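PDB 6U94: RND efflux system, outer membrane lipoprotein, NodT family from Burkholderia mallei, which probably forms part of an outer-membrane channel through which an RND pump expels its substrates. Local coordinates for residues T277-R282 with Q372-E377; R303-P308 with P337-P342. All coordinates share one frame; numbering follows the deposited sequence.

How the contacts relate
From the N terminus, the first segment reached is 277-282, in the loop just before helix 283-294; its partner, 372-377, lies far along the chain on the long helix 362-415, so contact 1 closes a loop with 89 residues between its segments. Contact 2 is nested inside that loop: the end of helix 299-306 meets the loop segment 337-342, closing a shorter loop with 28 residues between. Their centres are about 16 Å apart, and they touch. Phe-375 and Leu-279 of contact 1 both pack against Phe-307, and Phe-375 also meets Pro-308. Contact 1 ties the loop before helix 283-294 to helix 362-415; contact 2 ties the end of helix 299-306 to the loop before helix 349-352.

Contact 1: residues T277-R282 with Q372-E377; sequences TLLERR and QDAFRE
Arg-282 reaches across Ala-374 to grip Glu-377, and Leu-279 lies over the ring of Phe-375; these two side chains of 277-282 make the whole contact with the helix. The arginine is bent at chi3, which lays its far end across the methyl of Ala-374: CB of Ala-374 sits over one face of the guanidinium, off-centre toward the NE side, with NE of Arg-282 3.4 Å away. Beyond it both terminal nitrogens converge on a single oxygen of Glu-377. NH1 of Arg-282 lies 2.6 Å from OE1 of Glu-377, and its NH2 lies 2.9 Å from that same oxygen, giving an end-on salt bridge with the oxygen in the guanidinium plane. The NH1 bond is the straighter of the two, and the carboxylate plane is turned 39° from the guanidinium. Arg-282 is also the N-cap residue of helix 283-294, so the bridge joins the start of that helix to helix 362-415, one of the long helices of an outer membrane efflux protein, which in relatives build the periplasmic helical barrel. NH2 of Arg-282 has a second anionic partner in Asp-284, and NH1 also bonds to Ala-454 O. The two carboxylates and this carbonyl would be expected to offset the cost of burying the charge.

Leu-279 supplies the apolar half, from a 3-10 turn. Its CD1 stands 3.9 Å from the centroid of the Phe-375 ring and 15° off the ring normal, a CH-pi contact over the face, while Ala-374 CB is more distant at 4.5 Å from the same CD1. Although CB of Phe-375 points away from the turn, CG lies beside the backbone N (chi1 -83°), bringing the ring back under the leucine. Pro-308 and Ser-276 also touch this ring.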
ATOM      1  N   THR A 277      -9.988   5.557 -19.113  1.00 47.88           N
ATOM      2  CA  THR A 277     -10.535   6.897 -18.941  1.00 53.18           C
ATOM      3  C   THR A 277     -10.701   7.264 -17.474  1.00 61.93           C
ATOM      4  O   THR A 277     -10.872   8.446 -17.157  1.00 64.81           O
ATOM      5  CB  THR A 277     -11.877   7.020 -19.662  1.00 54.57           C
ATOM      6  OG1 THR A 277     -12.768   5.997 -19.203  1.00 58.96           O
ATOM      7  CG2 THR A 277     -11.686   6.889 -21.167  1.00 51.95           C
ATOM      8  N   LEU A 278     -10.652   6.279 -16.571  1.00 59.46           N
ATOM      9  CA  LEU A 278     -10.635   6.587 -15.146  1.00 55.92           C
ATOM     10  C   LEU A 278      -9.453   7.473 -14.782  1.00 53.63           C
ATOM     11  O   LEU A 278      -9.547   8.282 -13.851  1.00 52.47           O
ATOM     12  CB  LEU A 278     -10.590   5.298 -14.324  1.00 54.32           C
ATOM     13  CG  LEU A 278     -11.830   4.408 -14.282  1.00 53.06           C
ATOM     14  CD1 LEU A 278     -11.509   3.110 -13.547  1.00 52.24           C
ATOM     15  CD2 LEU A 278     -12.993   5.126 -13.618  1.00 48.63           C
ATOM     16  N   LEU A 279      -8.334   7.334 -15.499  1.00 47.70           N
ATOM     17  CA  LEU A 279      -7.145   8.130 -15.217  1.00 46.57           C
ATOM     18  C   LEU A 279      -7.328   9.605 -15.546  1.00 51.23           C
ATOM     19  O   LEU A 279      -6.474  10.417 -15.168  1.00 51.61           O
ATOM     20  CB  LEU A 279      -5.944   7.569 -15.980  1.00 47.55           C
ATOM     21  CG  LEU A 279      -5.643   6.084 -15.726  1.00 52.52           C
ATOM     22  CD1 LEU A 279      -4.280   5.694 -16.280  1.00 49.68           C
ATOM     23  CD2 LEU A 279      -5.726   5.752 -14.249  1.00 48.88           C
ATOM     24  N   GLU A 280      -8.412   9.974 -16.235  1.00 52.43           N
ATOM     25  CA  GLU A 280      -8.708  11.388 -16.433  1.00 54.76           C
ATOM     26  C   GLU A 280      -8.939  12.102 -15.108  1.00 56.83           C
ATOM     27  O   GLU A 280      -8.751  13.321 -15.025  1.00 57.16           O
ATOM     28  CB  GLU A 280      -9.929  11.552 -17.340  1.00 54.39           C
ATOM     29  CG  GLU A 280      -9.722  11.085 -18.771  1.00 54.71           C
ATOM     30  CD  GLU A 280     -11.027  10.898 -19.519  1.00 60.03           C
ATOM     31  OE1 GLU A 280     -12.099  11.139 -18.922  1.00 64.41           O
ATOM     32  OE2 GLU A 280     -10.984  10.510 -20.703  1.00 61.42           O
ATOM     33  N   ARG A 281      -9.341  11.369 -14.067  1.00 53.01           N
ATOM     34  CA  ARG A 281      -9.588  11.938 -12.746  1.00 49.21           C
ATOM     35  C   ARG A 281      -8.331  12.037 -11.891  1.00 54.74           C
ATOM     36  O   ARG A 281      -8.413  12.517 -10.757  1.00 56.93           O
ATOM     37  CB  ARG A 281     -10.633  11.114 -11.993  1.00 45.31           C
ATOM     38  CG  ARG A 281     -11.885  10.793 -12.779  1.00 46.27           C
ATOM     39  CD  ARG A 281     -12.563   9.607 -12.126  1.00 55.65           C
ATOM     40  NE  ARG A 281     -11.592   8.540 -11.880  1.00 60.23           N
ATOM     41  CZ  ARG A 281     -11.762   7.550 -11.010  1.00 60.82           C
ATOM     42  NH1 ARG A 281     -12.871   7.480 -10.285  1.00 62.25           N
ATOM     43  NH2 ARG A 281     -10.818   6.631 -10.858  1.00 57.49           N
ATOM     44  N   ARG A 282      -7.186  11.586 -12.389  1.00 53.80           N
ATOM     45  CA  ARG A 282      -5.947  11.765 -11.646  1.00 52.87           C
ATOM     46  C   ARG A 282      -5.645  13.254 -11.507  1.00 58.34           C
ATOM     47  O   ARG A 282      -5.742  13.997 -12.494  1.00 54.29           O
ATOM     48  CB  ARG A 282      -4.787  11.062 -12.343  1.00 49.71           C
ATOM     49  CG  ARG A 282      -4.741   9.538 -12.171  1.00 45.60           C
ATOM     50  CD  ARG A 282      -3.571   8.962 -12.941  1.00 43.53           C
ATOM     51  NE  ARG A 282      -2.306   9.587 -12.562  1.00 44.79           N
ATOM     52  CZ  ARG A 282      -1.334   8.973 -11.893  1.00 50.20           C
ATOM     53  NH1 ARG A 282      -1.467   7.696 -11.538  1.00 51.30           N
ATOM     54  NH2 ARG A 282      -0.220   9.630 -11.587  1.00 42.37           N
ATOM     55  N   GLN A 372       2.165   8.852 -19.736  1.00 59.20           N
ATOM     56  CA  GLN A 372       3.000   7.655 -19.712  1.00 65.39           C
ATOM     57  C   GLN A 372       3.365   7.272 -18.285  1.00 62.39           C
ATOM     58  O   GLN A 372       3.343   6.088 -17.927  1.00 65.06           O
ATOM     59  CB  GLN A 372       4.264   7.857 -20.545  1.00 73.28           C
ATOM     60  CG  GLN A 372       5.123   6.595 -20.619  0.80 82.34           C
ATOM     61  CD  GLN A 372       6.441   6.803 -21.335  0.55 89.46           C
ATOM     62  OE1 GLN A 372       6.780   7.921 -21.727  1.00 98.83           O
ATOM     63  NE2 GLN A 372       7.196   5.722 -21.509  1.00 88.27           N
ATOM     64  N   ASP A 373       3.697   8.262 -17.450  1.00 60.39           N
ATOM     65  CA  ASP A 373       4.007   7.976 -16.053  1.00 59.36           C
ATOM     66  C   ASP A 373       2.785   7.454 -15.310  1.00 62.07           C
ATOM     67  O   ASP A 373       2.907   6.592 -14.434  1.00 67.89           O
ATOM     68  CB  ASP A 373       4.556   9.224 -15.364  1.00 60.09           C
ATOM     69  CG  ASP A 373       5.974   9.544 -15.782  1.00 65.77           C
ATOM     70  OD1 ASP A 373       6.534   8.789 -16.602  1.00 70.09           O
ATOM     71  OD2 ASP A 373       6.531  10.550 -15.291  1.00 70.55           O
ATOM     72  N   ALA A 374       1.596   7.958 -15.647  1.00 56.46           N
ATOM     73  CA  ALA A 374       0.384   7.490 -14.984  1.00 52.80           C
ATOM     74  C   ALA A 374       0.111   6.025 -15.304  1.00 56.72           C
ATOM     75  O   ALA A 374      -0.194   5.230 -14.405  1.00 51.04           O
ATOM     76  CB  ALA A 374      -0.806   8.359 -15.386  1.00 53.11           C
ATOM     77  N   PHE A 375       0.199   5.651 -16.585  1.00 56.98           N
ATOM     78  CA  PHE A 375      -0.017   4.262 -16.973  1.00 57.69           C
ATOM     79  C   PHE A 375       1.057   3.359 -16.385  1.00 60.95           C
ATOM     80  O   PHE A 375       0.753   2.292 -15.841  1.00 59.70           O
ATOM     81  CB  PHE A 375      -0.046   4.137 -18.497  1.00 57.38           C
ATOM     82  CG  PHE A 375      -1.381   4.449 -19.105  1.00 55.76           C
ATOM     83  CD1 PHE A 375      -1.787   5.768 -19.281  1.00 51.98           C
ATOM     84  CD2 PHE A 375      -2.228   3.430 -19.511  1.00 48.30           C
ATOM     85  CE1 PHE A 375      -3.020   6.059 -19.846  1.00 49.00           C
ATOM     86  CE2 PHE A 375      -3.456   3.710 -20.076  1.00 48.71           C
ATOM     87  CZ  PHE A 375      -3.854   5.033 -20.243  1.00 54.44           C
ATOM     88  N   ARG A 376       2.322   3.772 -16.491  1.00 63.84           N
ATOM     89  CA  ARG A 376       3.413   2.990 -15.923  1.00 61.91           C
ATOM     90  C   ARG A 376       3.220   2.788 -14.427  1.00 61.97           C
ATOM     91  O   ARG A 376       3.458   1.695 -13.902  1.00 62.90           O
ATOM     92  CB  ARG A 376       4.751   3.673 -16.209  1.00 65.44           C
ATOM     93  CG  ARG A 376       5.970   2.895 -15.715  1.00 73.77           C
ATOM     94  CD  ARG A 376       7.263   3.590 -16.118  1.00 79.39           C
ATOM     95  NE  ARG A 376       7.356   3.775 -17.565  1.00 85.17           N
ATOM     96  CZ  ARG A 376       7.788   2.842 -18.409  1.00 90.88           C
ATOM     97  NH1 ARG A 376       8.165   1.654 -17.951  1.00 92.79           N
ATOM     98  NH2 ARG A 376       7.842   3.093 -19.710  1.00 90.90           N
ATOM     99  N   GLU A 377       2.773   3.833 -13.727  1.00 57.95           N
ATOM    100  CA  GLU A 377       2.511   3.718 -12.296  1.00 55.67           C
ATOM    101  C   GLU A 377       1.406   2.708 -12.014  1.00 58.92           C
ATOM    102  O   GLU A 377       1.468   1.967 -11.025  1.00 58.33           O
ATOM    103  CB  GLU A 377       2.141   5.088 -11.739  1.00 53.92           C
ATOM    104  CG  GLU A 377       1.934   5.144 -10.249  1.00 52.17           C
ATOM    105  CD  GLU A 377       1.730   6.569  -9.761  1.00 57.14           C
ATOM    106  OE1 GLU A 377       0.803   7.254 -10.251  1.00 57.49           O
ATOM    107  OE2 GLU A 377       2.517   7.011  -8.905  1.00 59.04           O
TER

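Contact 2: residues R303-P308 with P337-P342; sequences RAAFFP and PQLTLP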
ATOM      1  N   ARG A 303      -6.074  14.146 -26.281  1.00 54.73           N
ATOM      2  CA  ARG A 303      -6.383  12.789 -25.846  1.00 54.59           C
ATOM      3  C   ARG A 303      -6.257  11.806 -27.000  1.00 57.90           C
ATOM      4  O   ARG A 303      -5.699  10.714 -26.844  1.00 57.74           O
ATOM      5  CB  ARG A 303      -7.786  12.734 -25.246  1.00 50.55           C
ATOM      6  CG  ARG A 303      -7.892  13.302 -23.843  1.00 51.37           C
ATOM      7  CD  ARG A 303      -9.318  13.196 -23.339  1.00 53.71           C
ATOM      8  NE  ARG A 303      -9.499  13.842 -22.043  1.00 54.52           N
ATOM      9  CZ  ARG A 303     -10.674  13.970 -21.435  1.00 54.18           C
ATOM     10  NH1 ARG A 303     -11.776  13.499 -22.004  1.00 50.52           N
ATOM     11  NH2 ARG A 303     -10.748  14.572 -20.257  1.00 56.70           N
ATOM     12  N   ALA A 304      -6.777  12.182 -28.171  1.00 57.75           N
ATOM     13  CA  ALA A 304      -6.650  11.327 -29.344  1.00 54.65           C
ATOM     14  C   ALA A 304      -5.188  11.045 -29.659  1.00 56.43           C
ATOM     15  O   ALA A 304      -4.834   9.936 -30.075  1.00 56.60           O
ATOM     16  CB  ALA A 304      -7.343  11.974 -30.543  1.00 54.07           C
ATOM     17  N   ALA A 305      -4.318  12.036 -29.446  1.00 53.50           N
ATOM     18  CA  ALA A 305      -2.913  11.877 -29.796  1.00 51.62           C
ATOM     19  C   ALA A 305      -2.134  11.095 -28.740  1.00 55.45           C
ATOM     20  O   ALA A 305      -1.266  10.290 -29.087  1.00 54.61           O
ATOM     21  CB  ALA A 305      -2.268  13.246 -30.015  1.00 48.48           C
ATOM     22  N   PHE A 306      -2.422  11.309 -27.450  1.00 52.78           N
ATOM     23  CA  PHE A 306      -1.515  10.867 -26.400  1.00 52.54           C
ATOM     24  C   PHE A 306      -2.138  10.023 -25.292  1.00 51.84           C
ATOM     25  O   PHE A 306      -1.415   9.618 -24.375  1.00 49.48           O
ATOM     26  CB  PHE A 306      -0.830  12.084 -25.759  1.00 51.31           C
ATOM     27  CG  PHE A 306      -0.059  12.929 -26.735  1.00 59.94           C
ATOM     28  CD1 PHE A 306       1.102  12.454 -27.321  1.00 60.56           C
ATOM     29  CD2 PHE A 306      -0.496  14.204 -27.061  1.00 60.40           C
ATOM     30  CE1 PHE A 306       1.813  13.228 -28.218  1.00 63.28           C
ATOM     31  CE2 PHE A 306       0.209  14.985 -27.958  1.00 63.31           C
ATOM     32  CZ  PHE A 306       1.364  14.500 -28.536  1.00 66.27           C
ATOM     33  N   PHE A 307      -3.434   9.738 -25.342  1.00 50.01           N
ATOM     34  CA  PHE A 307      -4.120   9.061 -24.241  1.00 49.92           C
ATOM     35  C   PHE A 307      -4.643   7.715 -24.716  1.00 50.03           C
ATOM     36  O   PHE A 307      -5.640   7.663 -25.458  1.00 47.00           O
ATOM     37  CB  PHE A 307      -5.259   9.930 -23.710  1.00 51.95           C
ATOM     38  CG  PHE A 307      -5.570   9.721 -22.253  1.00 50.86           C
ATOM     39  CD1 PHE A 307      -5.816   8.457 -21.748  1.00 50.88           C
ATOM     40  CD2 PHE A 307      -5.625  10.806 -21.388  1.00 53.79           C
ATOM     41  CE1 PHE A 307      -6.107   8.276 -20.402  1.00 49.90           C
ATOM     42  CE2 PHE A 307      -5.914  10.636 -20.047  1.00 53.46           C
ATOM     43  CZ  PHE A 307      -6.156   9.364 -19.552  1.00 56.06           C
ATOM     44  N   PRO A 308      -4.005   6.604 -24.335  1.00 49.30           N
ATOM     45  CA  PRO A 308      -4.495   5.290 -24.771  1.00 51.36           C
ATOM     46  C   PRO A 308      -5.901   5.019 -24.257  1.00 49.09           C
ATOM     47  O   PRO A 308      -6.281   5.441 -23.163  1.00 47.69           O
ATOM     48  CB  PRO A 308      -3.483   4.308 -24.163  1.00 48.57           C
ATOM     49  CG  PRO A 308      -2.257   5.130 -23.875  1.00 53.48           C
ATOM     50  CD  PRO A 308      -2.774   6.502 -23.532  1.00 53.69           C
ATOM     51  N   PRO A 337       1.635   7.407 -30.513  1.00 59.83           N
ATOM     52  CA  PRO A 337       0.911   8.667 -30.715  1.00 61.08           C
ATOM     53  C   PRO A 337       0.804   9.017 -32.191  1.00 60.79           C
ATOM     54  O   PRO A 337       1.736   8.807 -32.970  1.00 63.99           O
ATOM     55  CB  PRO A 337       1.759   9.691 -29.953  1.00 58.87           C
ATOM     56  CG  PRO A 337       3.118   9.085 -29.886  1.00 62.12           C
ATOM     57  CD  PRO A 337       2.908   7.602 -29.800  1.00 56.55           C
ATOM     58  N   GLN A 338      -0.359   9.542 -32.571  1.00 60.29           N
ATOM     59  CA  GLN A 338      -0.617   9.975 -33.936  1.00 59.74           C
ATOM     60  C   GLN A 338      -1.472  11.233 -33.906  1.00 56.42           C
ATOM     61  O   GLN A 338      -2.388  11.353 -33.086  1.00 54.92           O
ATOM     62  CB  GLN A 338      -1.320   8.881 -34.748  1.00 59.95           C
ATOM     63  CG  GLN A 338      -1.508   9.217 -36.218  1.00 58.63           C
ATOM     64  CD  GLN A 338      -2.430   8.241 -36.927  1.00 60.36           C
ATOM     65  OE1 GLN A 338      -3.471   7.849 -36.396  1.00 64.17           O
ATOM     66  NE2 GLN A 338      -2.050   7.843 -38.134  1.00 57.95           N
ATOM     67  N   LEU A 339      -1.179  12.164 -34.807  1.00 61.75           N
ATOM     68  CA  LEU A 339      -1.898  13.430 -34.879  1.00 65.82           C
ATOM     69  C   LEU A 339      -2.962  13.338 -35.967  1.00 69.78           C
ATOM     70  O   LEU A 339      -2.641  13.273 -37.158  1.00 73.91           O
ATOM     71  CB  LEU A 339      -0.934  14.585 -35.140  1.00 68.24           C
ATOM     72  CG  LEU A 339       0.085  14.839 -34.028  1.00 65.83           C
ATOM     73  CD1 LEU A 339       1.063  15.916 -34.444  1.00 67.48           C
ATOM     74  CD2 LEU A 339      -0.617  15.222 -32.736  1.00 64.88           C
ATOM     75  N   THR A 340      -4.227  13.316 -35.548  1.00 66.62           N
ATOM     76  CA  THR A 340      -5.361  13.360 -36.458  1.00 67.71           C
ATOM     77  C   THR A 340      -6.242  14.579 -36.248  1.00 76.86           C
ATOM     78  O   THR A 340      -6.982  14.955 -37.161  1.00 79.01           O
ATOM     79  CB  THR A 340      -6.230  12.102 -36.302  1.00 64.93           C
ATOM     80  OG1 THR A 340      -6.858  12.119 -35.014  1.00 67.62           O
ATOM     81  CG2 THR A 340      -5.376  10.844 -36.433  1.00 61.98           C
ATOM     82  N   LEU A 341      -6.195  15.193 -35.078  1.00 79.91           N
ATOM     83  CA  LEU A 341      -6.885  16.428 -34.820  1.00 75.27           C
ATOM     84  C   LEU A 341      -5.873  17.497 -34.444  1.00 72.22           C
ATOM     85  O   LEU A 341      -4.929  17.215 -33.697  1.00 72.76           O
ATOM     86  CB  LEU A 341      -7.900  16.261 -33.688  1.00 82.01           C
ATOM     87  CG  LEU A 341      -9.177  15.502 -34.016  1.00 89.96           C
ATOM     88  CD1 LEU A 341      -9.817  14.974 -32.744  1.00 89.62           C
ATOM     89  CD2 LEU A 341     -10.110  16.444 -34.743  1.00 97.28           C
ATOM     90  N   PRO A 342      -6.018  18.714 -34.962  1.00 69.77           N
ATOM     91  CA  PRO A 342      -5.093  19.786 -34.577  1.00 67.77           C
ATOM     92  C   PRO A 342      -5.199  20.074 -33.088  1.00 63.87           C
ATOM     93  O   PRO A 342      -6.285  20.313 -32.554  1.00 62.44           O
ATOM     94  CB  PRO A 342      -5.557  20.981 -35.421  1.00 70.76           C
ATOM     95  CG  PRO A 342      -6.318  20.369 -36.557  1.00 73.51           C
ATOM     96  CD  PRO A 342      -6.978  19.151 -35.989  1.00 70.50           C
TER
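Ala-305 meets Pro-337 and Gln-338 through backbone carbons and carbonyl oxygens, and no hydrogen bond crosses between the end of helix 299-306 and the loop segment 337-342. Two CA-H...O contacts link the backbones, running in opposite senses: Pro-337 CA approaches Ala-305 O at 3.2 Å, and Ala-305 CA approaches Gln-338 O at 3.4 Å. The first is well bent, 123° at the hydrogen, and the second straighter at 146°. The CA atoms of Ala-305 and Pro-337 are 5.1 Å apart.

Three apolar contacts accompany these. Ala-305 CB touches Leu-339 CD2 at 3.7 Å. The side chains of Phe-306 and Pro-337 cross at about a right angle, with Pro-337 CB 3.9 Å from Phe-306 CD1. Nearer the surface, Ala-304 CB and Leu-341 CD1 barely meet at 4.5 Å.

Around this, Leu-339 and Phe-306 share Leu-355 of helix 355-359, where Leu-339 also touches Val-358 and Pro-337 touches Arg-359, while Phe-306 reaches on to Val-364 and Glu-368 of helix 362-415.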